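Local coordinates for protein putative hydrolase (Chromobacterium violaceum, PDB 3MCW) that is probably a hydrolase of the isochorismatase family, related to nicotinamidases, whose natural substrate is not established, at residues 12-17 with 114-119. Sequence-based numbering, arbitrary orientation. Where two conformers were deposited one is given.
Sequences KPLLLL and LELVVA
L14 to L17 pair with L116 to A119 as parallel neighbours in the six-stranded sheet. The strand axes approach to 4.6 Å and differ by 30°. L14 and L16 each use both N and O toward strand 115-121, as in a regular parallel ladder. L14 N donates to E115 O (3.0 Å), and V117 N to L14 O (2.8 Å). One step on, L16 N donates to V117 O and A119 N to L16 O. CA-H groups of the residues between reinforce these carbonyls; L15 CA lies 3.4 Å from V117 O. Where the ladder begins, water 1 donates to K12 O and to E115 O, which also accepts L14 N.

Side chains alternate between two faces. On one, L14 and L116 lie side by side, with L14 CB 4.1 Å from L116 CD2, and L16 and V118 are aligned likewise. Helix 104-111 covers the first pair through L108. On the other face are L15, L17, V117 and A119; helix 37-51 packs on L15 and V117 through W48 and on A119 through C41. L15 swings CG to the side of its carbonyl carbon (chi1 -177°), which brings CD1 obliquely to V117, 3.9 Å from CG1 and near V117 O. L17 CD2 reaches A119 CB at 4.1 Å.

L15 and L17 turn their backbone bonds to P54, I56 and I58 instead, so strand 14-18 is interior to the sheet. The contact joins the two central strands of the α/β fold: backbone bonds pair N and O of L14 and L16, and aliphatic side chains fill both faces beneath the helices.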
ATOM      1  N   LYS A  12     -11.164  -9.471  21.645  1.00 11.09           N
ATOM      2  CA  LYS A  12     -10.375  -8.285  21.935  1.00 10.37           C
ATOM      3  C   LYS A  12      -9.943  -7.557  20.676  1.00  8.83           C
ATOM      4  O   LYS A  12      -8.784  -7.197  20.541  1.00  8.91           O
ATOM      5  CB  LYS A  12      -9.178  -8.632  22.845  1.00 12.51           C
ATOM      6  CG  LYS A  12      -8.280  -9.739  22.323  1.00 13.40           C
ATOM      7  CD  LYS A  12      -7.136 -10.060  23.285  1.00 17.06           C
ATOM      8  CE  LYS A  12      -6.284 -11.188  22.743  1.00 19.44           C
ATOM      9  NZ  LYS A  12      -5.136 -11.603  23.616  1.00 23.62           N
ATOM     10  N   PRO A  13     -10.878  -7.275  19.739  1.00  8.30           N
ATOM     11  CA  PRO A  13     -10.487  -6.513  18.563  1.00  7.42           C
ATOM     12  C   PRO A  13      -9.963  -5.153  18.996  1.00  6.64           C
ATOM     13  O   PRO A  13     -10.500  -4.509  19.915  1.00  7.82           O
ATOM     14  CB  PRO A  13     -11.799  -6.415  17.778  1.00  8.62           C
ATOM     15  CG  PRO A  13     -12.873  -6.477  18.832  1.00  9.13           C
ATOM     16  CD  PRO A  13     -12.339  -7.460  19.831  1.00  9.16           C
ATOM     17  N   LEU A  14      -8.943  -4.679  18.295  1.00  6.34           N
ATOM     18  CA  LEU A  14      -8.232  -3.463  18.639  1.00  6.29           C
ATOM     19  C   LEU A  14      -8.586  -2.351  17.650  1.00  6.51           C
ATOM     20  O   LEU A  14      -8.451  -2.528  16.434  1.00  6.97           O
ATOM     21  CB  LEU A  14      -6.711  -3.726  18.669  1.00  6.46           C
ATOM     22  CG  LEU A  14      -5.845  -2.522  19.075  1.00  6.98           C
ATOM     23  CD1 LEU A  14      -4.614  -2.946  19.857  1.00  7.66           C
ATOM     24  CD2 LEU A  14      -5.427  -1.663  17.874  1.00  7.64           C
ATOM     25  N   LEU A  15      -8.984  -1.204  18.179  1.00  5.85           N
ATOM     26  CA  LEU A  15      -9.313  -0.011  17.356  1.00  5.81           C
ATOM     27  C   LEU A  15      -8.073   0.786  17.113  1.00  5.62           C
ATOM     28  O   LEU A  15      -7.397   1.206  18.064  1.00  6.43           O
ATOM     29  CB  LEU A  15     -10.346   0.846  18.098  1.00  6.43           C
ATOM     30  CG  LEU A  15     -10.835   2.072  17.330  1.00  6.63           C
ATOM     31  CD1 LEU A  15     -11.622   1.703  16.066  1.00  8.20           C
ATOM     32  CD2 LEU A  15     -11.712   2.926  18.263  1.00  7.60           C
ATOM     33  N   LEU A  16      -7.739   0.972  15.836  1.00  5.29           N
ATOM     34  CA  LEU A  16      -6.566   1.680  15.381  1.00  5.60           C
ATOM     35  C   LEU A  16      -7.004   2.918  14.612  1.00  5.41           C
ATOM     36  O   LEU A  16      -7.538   2.792  13.500  1.00  6.38           O
ATOM     37  CB  LEU A  16      -5.727   0.753  14.477  1.00  6.14           C
ATOM     38  CG  LEU A  16      -4.339   1.254  14.111  1.00  6.45           C
ATOM     39  CD1 LEU A  16      -3.424   1.239  15.318  1.00  7.04           C
ATOM     40  CD2 LEU A  16      -3.754   0.374  12.993  1.00  8.52           C
ATOM     41  N   LEU A  17      -6.869   4.086  15.229  1.00  5.47           N
ATOM     42  CA  LEU A  17      -7.310   5.374  14.649  1.00  5.84           C
ATOM     43  C   LEU A  17      -6.115   6.100  14.066  1.00  6.16           C
ATOM     44  O   LEU A  17      -5.196   6.434  14.801  1.00  7.74           O
ATOM     45  CB  LEU A  17      -7.997   6.229  15.710  1.00  6.70           C
ATOM     46  CG  LEU A  17      -9.317   5.701  16.239  1.00  7.59           C
ATOM     47  CD1 LEU A  17      -9.875   6.644  17.330  1.00 10.36           C
ATOM     48  CD2 LEU A  17     -10.316   5.484  15.130  1.00 10.31           C
ATOM     49  N   LEU A 114      -4.474  -9.521  17.238  1.00  9.14           N
ATOM     50  CA  LEU A 114      -4.334  -9.907  15.832  1.00  9.72           C
ATOM     51  C   LEU A 114      -5.481  -9.447  14.947  1.00  8.66           C
ATOM     52  O   LEU A 114      -5.363  -9.468  13.743  1.00 11.44           O
ATOM     53  CB  LEU A 114      -4.078 -11.421  15.702  1.00 12.09           C
ATOM     54  CG  LEU A 114      -2.852 -11.925  16.472  1.00 15.21           C
ATOM     55  CD1 LEU A 114      -2.605 -13.383  16.136  1.00 20.58           C
ATOM     56  CD2 LEU A 114      -1.588 -11.129  16.234  1.00 18.15           C
ATOM     57  N   GLU A 115      -6.565  -9.008  15.571  1.00  8.39           N
ATOM     58  CA  GLU A 115      -7.714  -8.503  14.867  0.50  8.19           C
ATOM     59  C   GLU A 115      -7.787  -6.987  15.086  1.00  7.56           C
ATOM     60  O   GLU A 115      -7.822  -6.498  16.232  1.00  8.64           O
ATOM     61  CB  GLU A 115      -8.940  -9.266  15.375  0.50  9.22           C
ATOM     62  CG  GLU A 115     -10.172  -8.955  14.646  0.50  9.68           C
ATOM     63  CD  GLU A 115     -11.330  -9.853  15.032  0.50 10.26           C
ATOM     64  OE1 GLU A 115     -11.576 -10.084  16.238  0.50 10.82           O
ATOM     65  OE2 GLU A 115     -12.070 -10.309  14.133  0.50 13.05           O
ATOM     66  N   LEU A 116      -7.788  -6.238  13.995  1.00  7.14           N
ATOM     67  CA  LEU A 116      -7.720  -4.783  14.011  1.00  6.92           C
ATOM     68  C   LEU A 116      -8.963  -4.193  13.331  1.00  6.91           C
ATOM     69  O   LEU A 116      -9.413  -4.707  12.315  1.00  9.01           O
ATOM     70  CB  LEU A 116      -6.475  -4.292  13.243  1.00  7.09           C
ATOM     71  CG  LEU A 116      -5.141  -4.955  13.634  1.00  7.34           C
ATOM     72  CD1 LEU A 116      -4.018  -4.390  12.795  1.00  8.96           C
ATOM     73  CD2 LEU A 116      -4.850  -4.772  15.151  1.00 10.25           C
ATOM     74  N   VAL A 117      -9.448  -3.084  13.902  1.00  6.35           N
ATOM     75  CA  VAL A 117     -10.515  -2.286  13.308  1.00  6.04           C
ATOM     76  C   VAL A 117      -9.899  -0.934  13.042  1.00  5.69           C
ATOM     77  O   VAL A 117      -9.445  -0.258  13.967  1.00  6.57           O
ATOM     78  CB  VAL A 117     -11.731  -2.175  14.270  1.00  6.42           C
ATOM     79  CG1 VAL A 117     -12.773  -1.234  13.691  1.00  8.15           C
ATOM     80  CG2 VAL A 117     -12.287  -3.590  14.508  1.00  8.14           C
ATOM     81  N   VAL A 118      -9.845  -0.536  11.778  1.00  5.99           N
ATOM     82  CA  VAL A 118      -9.078   0.622  11.356  1.00  5.84           C
ATOM     83  C   VAL A 118      -9.984   1.715  10.827  1.00  5.51           C
ATOM     84  O   VAL A 118     -10.922   1.458  10.054  1.00  6.26           O
ATOM     85  CB  VAL A 118      -8.040   0.244  10.253  1.00  5.86           C
ATOM     86  CG1 VAL A 118      -7.283   1.411   9.771  1.00  7.24           C
ATOM     87  CG2 VAL A 118      -7.085  -0.860  10.795  1.00  7.59           C
ATOM     88  N   ALA A 119      -9.660   2.952  11.195  1.00  5.42           N
ATOM     89  CA  ALA A 119     -10.337   4.136  10.622  1.00  5.35           C
ATOM     90  C   ALA A 119      -9.362   5.274  10.668  1.00  5.14           C
ATOM     91  O   ALA A 119      -8.402   5.248  11.410  1.00  7.56           O
ATOM     92  CB  ALA A 119     -11.613   4.471  11.392  1.00  7.39           C
TER
HETATM   93  O   HOH W   1      -6.996  -7.709  18.600  1.00 11.89           O